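Secreted effector protein SifA (PDB 3CXB) alters host cell physiology after delivery from Salmonella, and is required for endosomal tubulation and the formation of Salmonella-induced filaments. Local coordinates at residues A[162-167]-A[174-179]; A[215-220]-A[313-318]. One frame throughout, in Å; residues are numbered along the deposited sequence.

Overall arrangement
Contact 1 pairs two strands of a beta hairpin, and contact 2 packs two helices distant in sequence. Contact 1 is the edge of a small antiparallel sheet, where strand 174-177 turns back on strand 158-167 and a few backbone hydrogen bonds and aliphatic side chains hold the pair together. Contact 2 joins segments 93 residues apart at their closest ends, on helices 197-220 and 307-324, through side chains alone. They lie in series along the chain, their centres 32 Å apart and their nearest atoms about 20 Å apart, so they do not touch. Contact 1 lies about 17 Å from the centre of the chain and contact 2 about 22 Å, measured centre to centre.

Contact 1 (A[162-167]-A[174-179]); sequences STLCLN and LSVPLD
The pyrrolidine ring of Pro177 meets the methyl branch of Thr163 at one corner: Thr163 CG2 lies 3.6 Å from Pro177 CA and 3.7 Å from Pro177 CB. With OG1 of Thr163 between the backbone N and the carbonyl carbon (chi1 73°), CG2 falls anti to the carbonyl carbon, beside the backbone N, where it meets the proline; the hydroxyl, like that of Ser162, hydrogen-bonds to the carboxylate of Asp93. Cys165 and Ser175 share this face of the sheet. The opposite face is aliphatic, formed by Leu164, Leu166, Leu174 and Val176. There Leu164 CD1 slants across to Val176 CG1 at 3.7 Å, and Leu164 CB takes the CD1 methyl of Leu178 at 3.6 Å, while Leu166 CD1 and Leu174 CD2 meet more loosely. Helix 283-303 backs this side, Ile290 touching Leu166 and Ile294 touching Leu178.

The two segments belong to a beta hairpin, with 174-177 as a weakly bonded outer strand of a three-stranded antiparallel sheet. At its turn end the pairing is regular: Leu166 and Leu174 exchange two bonds, Leu166 N to Leu174 O at 3.1 Å and Leu174 N to Leu166 O at 3.0 Å. A CA-H...O contact from Cys165 gives Leu174 O a second neighbour. Further along, Leu164 N bonds to Val176 O at 3.0 Å, standing 39° above the carbonyl plane. Just past the outer strand, Leu178 N faces Ser162 O, but the modelled separation is too short to be trusted. On its other side the central strand is distorted by a classic beta bulge, in which Ser162 and Thr163 both face Lys149 of strand 145-153.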
loop_
_atom_site.group_PDB
_atom_site.type_symbol
_atom_site.label_atom_id
_atom_site.label_comp_id
_atom_site.label_asym_id
_atom_site.label_seq_id
_atom_site.Cartn_x
_atom_site.Cartn_y
_atom_site.Cartn_z
ATOM N N SER A 162 1.648 8.914 7.302
ATOM C CA SER A 162 2.007 10.212 7.877
ATOM C C SER A 162 2.648 10.096 9.257
ATOM O O SER A 162 3.695 10.691 9.492
ATOM C CB SER A 162 0.796 11.145 7.944
ATOM O OG SER A 162 -0.127 10.717 8.911
ATOM N N THR A 163 2.038 9.339 10.170
ATOM C CA THR A 163 2.609 9.178 11.509
ATOM C C THR A 163 2.519 7.735 12.011
ATOM O O THR A 163 1.551 7.020 11.737
ATOM C CB THR A 163 1.905 10.075 12.543
ATOM O OG1 THR A 163 0.610 9.543 12.812
ATOM C CG2 THR A 163 1.744 11.507 12.018
ATOM N N LEU A 164 3.534 7.316 12.757
ATOM C CA LEU A 164 3.592 5.967 13.310
ATOM C C LEU A 164 3.084 5.935 14.752
ATOM O O LEU A 164 3.577 6.667 15.602
ATOM C CB LEU A 164 5.034 5.457 13.263
ATOM C CG LEU A 164 5.405 4.087 13.841
ATOM C CD1 LEU A 164 5.167 4.083 15.321
ATOM C CD2 LEU A 164 4.588 2.982 13.186
ATOM N N CYS A 165 2.107 5.081 15.031
ATOM C CA CYS A 165 1.579 4.984 16.386
ATOM C C CYS A 165 1.970 3.679 17.078
ATOM O O CYS A 165 1.640 2.593 16.611
ATOM C CB CYS A 165 0.058 5.116 16.378
ATOM S SG CYS A 165 -0.573 6.751 15.904
ATOM N N LEU A 166 2.683 3.805 18.193
ATOM C CA LEU A 166 3.128 2.657 18.970
ATOM C C LEU A 166 2.405 2.609 20.306
ATOM O O LEU A 166 1.996 3.638 20.845
ATOM C CB LEU A 166 4.625 2.746 19.246
ATOM C CG LEU A 166 5.613 2.617 18.093
ATOM C CD1 LEU A 166 7.017 2.914 18.617
ATOM C CD2 LEU A 166 5.531 1.223 17.493
ATOM N N ASN A 167 2.264 1.404 20.844
ATOM C CA ASN A 167 1.604 1.215 22.124
ATOM C C ASN A 167 2.310 0.108 22.910
ATOM O O ASN A 167 1.888 -1.047 22.900
ATOM C CB ASN A 167 0.137 0.856 21.906
ATOM C CG ASN A 167 -0.695 1.042 23.157
ATOM O OD1 ASN A 167 -0.378 0.497 24.218
ATOM N ND2 ASN A 167 -1.765 1.818 23.042
ATOM N N LEU A 174 2.975 6.326 21.870
ATOM C CA LEU A 174 3.870 7.223 21.136
ATOM C C LEU A 174 3.288 7.607 19.784
ATOM O O LEU A 174 2.782 6.755 19.056
ATOM C CB LEU A 174 5.214 6.548 20.898
ATOM C CG LEU A 174 6.307 6.749 21.940
ATOM C CD1 LEU A 174 5.744 6.594 23.354
ATOM C CD2 LEU A 174 7.412 5.739 21.672
ATOM N N SER A 175 3.373 8.889 19.447
ATOM C CA SER A 175 2.860 9.369 18.174
ATOM C C SER A 175 3.949 10.009 17.334
ATOM O O SER A 175 3.850 11.181 16.965
ATOM C CB SER A 175 1.735 10.385 18.388
ATOM O OG SER A 175 0.602 9.783 18.987
ATOM N N VAL A 176 4.985 9.239 17.025
ATOM C CA VAL A 176 6.091 9.738 16.216
ATOM C C VAL A 176 5.722 9.981 14.758
ATOM O O VAL A 176 5.605 9.041 13.983
ATOM C CB VAL A 176 7.261 8.758 16.232
ATOM C CG1 VAL A 176 6.750 7.345 16.085
ATOM C CG2 VAL A 176 8.231 9.099 15.103
ATOM N N PRO A 177 5.553 11.256 14.355
ATOM C CA PRO A 177 5.200 11.558 12.963
ATOM C C PRO A 177 6.294 11.136 11.959
ATOM O O PRO A 177 7.470 11.009 12.310
ATOM C CB PRO A 177 4.951 13.066 12.996
ATOM C CG PRO A 177 5.896 13.527 14.037
ATOM C CD PRO A 177 5.727 12.497 15.128
ATOM N N LEU A 178 5.900 10.919 10.711
ATOM C CA LEU A 178 6.831 10.485 9.682
ATOM C C LEU A 178 6.603 11.288 8.421
ATOM O O LEU A 178 6.844 10.791 7.321
ATOM C CB LEU A 178 6.595 9.007 9.363
ATOM C CG LEU A 178 6.533 8.052 10.557
ATOM C CD1 LEU A 178 6.083 6.687 10.098
ATOM C CD2 LEU A 178 7.891 7.965 11.221
ATOM N N ASP A 179 6.127 12.521 8.567
ATOM C CA ASP A 179 5.862 13.352 7.400
ATOM C C ASP A 179 7.135 13.833 6.722
ATOM O O ASP A 179 7.090 14.401 5.637
ATOM C CB ASP A 179 4.982 14.538 7.790
ATOM C CG ASP A 179 5.481 15.251 9.029
ATOM O OD1 ASP A 179 4.762 16.147 9.523
ATOM O OD2 ASP A 179 6.591 14.915 9.504
#

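Contact 2 (A[215-220]-A[313-318])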
loop_
_atom_site.group_PDB
_atom_site.type_symbol
_atom_site.label_atom_id
_atom_site.label_comp_id
_atom_site.label_asym_id
_atom_site.label_seq_id
_atom_site.Cartn_x
_atom_site.Cartn_y
_atom_site.Cartn_z
ATOM N N GLU A 215 14.861 -17.216 -0.158
ATOM C CA GLU A 215 15.624 -17.684 0.990
ATOM C C GLU A 215 14.716 -18.132 2.140
ATOM O O GLU A 215 15.047 -19.057 2.879
ATOM C CB GLU A 215 16.559 -16.575 1.467
ATOM C CG GLU A 215 17.511 -16.064 0.400
ATOM C CD GLU A 215 18.329 -14.878 0.874
ATOM O OE1 GLU A 215 17.724 -13.874 1.329
ATOM O OE2 GLU A 215 19.577 -14.948 0.789
ATOM N N LYS A 216 13.570 -17.473 2.278
ATOM C CA LYS A 216 12.618 -17.794 3.327
ATOM C C LYS A 216 11.991 -19.178 3.149
ATOM O O LYS A 216 12.077 -20.030 4.033
ATOM C CB LYS A 216 11.516 -16.728 3.364
ATOM C CG LYS A 216 10.454 -16.951 4.439
ATOM C CD LYS A 216 9.410 -15.841 4.449
ATOM C CE LYS A 216 8.368 -16.053 5.550
ATOM N NZ LYS A 216 7.298 -15.006 5.528
ATOM N N THR A 217 11.351 -19.392 2.005
ATOM C CA THR A 217 10.710 -20.663 1.712
ATOM C C THR A 217 11.729 -21.808 1.739
ATOM O O THR A 217 11.391 -22.942 2.085
ATOM C CB THR A 217 10.022 -20.615 0.327
ATOM O OG1 THR A 217 9.080 -19.542 0.299
ATOM C CG2 THR A 217 9.282 -21.917 0.038
ATOM N N THR A 218 12.974 -21.507 1.369
ATOM C CA THR A 218 14.034 -22.516 1.342
ATOM C C THR A 218 14.370 -23.010 2.753
ATOM O O THR A 218 14.607 -24.201 2.971
ATOM C CB THR A 218 15.301 -21.948 0.636
ATOM O OG1 THR A 218 14.985 -21.691 -0.736
ATOM C CG2 THR A 218 16.454 -22.941 0.658
ATOM N N ARG A 219 14.376 -22.086 3.704
ATOM C CA ARG A 219 14.648 -22.414 5.093
ATOM C C ARG A 219 13.577 -23.354 5.664
ATOM O O ARG A 219 13.882 -24.474 6.083
ATOM C CB ARG A 219 14.714 -21.128 5.924
ATOM C CG ARG A 219 16.009 -20.346 5.741
ATOM C CD ARG A 219 17.194 -21.149 6.272
ATOM N NE ARG A 219 18.492 -20.543 5.985
ATOM C CZ ARG A 219 19.009 -20.415 4.768
ATOM N NH1 ARG A 219 20.199 -19.851 4.611
ATOM N NH2 ARG A 219 18.338 -20.847 3.707
ATOM N N ILE A 220 12.321 -22.906 5.662
ATOM C CA ILE A 220 11.229 -23.710 6.201
ATOM C C ILE A 220 11.119 -25.049 5.495
ATOM O O ILE A 220 10.757 -26.058 6.105
ATOM C CB ILE A 220 9.859 -22.985 6.110
ATOM C CG1 ILE A 220 9.362 -22.957 4.670
ATOM C CG2 ILE A 220 9.985 -21.573 6.656
ATOM C CD1 ILE A 220 7.997 -22.332 4.525
ATOM N N MET A 313 4.401 -14.440 -4.702
ATOM C CA MET A 313 4.431 -15.107 -5.993
ATOM C C MET A 313 5.826 -15.684 -6.217
ATOM O O MET A 313 6.001 -16.705 -6.895
ATOM C CB MET A 313 4.023 -14.153 -7.112
ATOM C CG MET A 313 4.960 -13.028 -7.371
ATOM S SD MET A 313 4.320 -12.013 -8.734
ATOM C CE MET A 313 4.842 -12.956 -10.147
ATOM N N ALA A 314 6.818 -15.040 -5.615
ATOM C CA ALA A 314 8.176 -15.537 -5.711
ATOM C C ALA A 314 8.238 -16.854 -4.934
ATOM O O ALA A 314 8.781 -17.835 -5.410
ATOM C CB ALA A 314 9.168 -14.524 -5.124
ATOM N N GLU A 315 7.672 -16.878 -3.740
ATOM C CA GLU A 315 7.680 -18.092 -2.949
ATOM C C GLU A 315 6.956 -19.206 -3.697
ATOM O O GLU A 315 7.352 -20.365 -3.634
ATOM C CB GLU A 315 6.993 -17.838 -1.602
ATOM C CG GLU A 315 7.758 -16.860 -0.747
ATOM C CD GLU A 315 6.956 -16.325 0.411
ATOM O OE1 GLU A 315 7.504 -15.486 1.145
ATOM O OE2 GLU A 315 5.788 -16.726 0.594
ATOM N N GLU A 316 5.903 -18.843 -4.420
ATOM C CA GLU A 316 5.117 -19.835 -5.132
ATOM C C GLU A 316 5.845 -20.312 -6.358
ATOM O O GLU A 316 5.608 -21.420 -6.829
ATOM C CB GLU A 316 3.749 -19.262 -5.511
ATOM C CG GLU A 316 2.818 -18.989 -4.337
ATOM C CD GLU A 316 1.531 -18.339 -4.791
ATOM O OE1 GLU A 316 0.896 -18.884 -5.720
ATOM O OE2 GLU A 316 1.151 -17.289 -4.233
ATOM N N GLN A 317 6.724 -19.470 -6.883
ATOM C CA GLN A 317 7.504 -19.850 -8.051
ATOM C C GLN A 317 8.490 -20.928 -7.620
ATOM O O GLN A 317 8.597 -21.989 -8.234
ATOM C CB GLN A 317 8.268 -18.646 -8.621
ATOM C CG GLN A 317 7.532 -17.929 -9.744
ATOM C CD GLN A 317 7.381 -18.797 -10.981
ATOM O OE1 GLN A 317 6.485 -18.589 -11.805
ATOM N NE2 GLN A 317 8.269 -19.776 -11.120
ATOM N N LEU A 318 9.209 -20.639 -6.547
ATOM C CA LEU A 318 10.179 -21.571 -6.019
ATOM C C LEU A 318 9.536 -22.941 -5.808
ATOM O O LEU A 318 10.050 -23.952 -6.251
ATOM C CB LEU A 318 10.731 -21.057 -4.695
ATOM C CG LEU A 318 11.894 -21.892 -4.180
ATOM C CD1 LEU A 318 13.107 -21.630 -5.082
ATOM C CD2 LEU A 318 12.221 -21.519 -2.742
#
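The CB of Thr217 on helix 197-220 is directed toward helix 307-324, and its side chain meets both Glu315 and Leu318. Its hydroxyl oxygen rests on the aliphatic stem of the glutamate, with Thr217 OG1 3.2 Å from Glu315 CG and 3.3 Å from Glu315 CB. This is contact with hydrocarbon; the polar need of the hydroxyl is met within its own helix, by a hydrogen bond to the carbonyl oxygen of Gly213. The carbon side of the threonine is left for Leu318, whose CD2 approaches Thr217 CB at 3.9 Å, the two side chains lying alongside one another in opposite senses.

The two helices cross at -50°, with the local axes 9.4 Å apart, an ordinary distance for packed helices; the angle is consistent with ridges-into-grooves packing of residues four apart, as Ala314 touching Ile210 and Leu318 touching Ile214 suggest. Both helices belong to the helical C-terminal half of SifA, a region that resembles the SopE-type guanine nucleotide exchange factors.

Leu318 sends its CG anti to the backbone N (chi1 -172°), which carries CD2 over to the other helix. There the methyl also lies 3.4 Å from Thr218 OG1, the Leu318 and Thr218 side chains meeting roughly perpendicular; the Thr218 hydroxyl is bonded to the backbone oxygen of Ile214. The extended chain of Glu315 crosses that of Lys216 at a slant, with Glu315 OE1 3.8 Å from Lys216 CD. Lys216 NZ lies 4.4 Å from the same Glu315 OE1, too far for a salt bridge, so any attraction would probably be modest on this exposed margin.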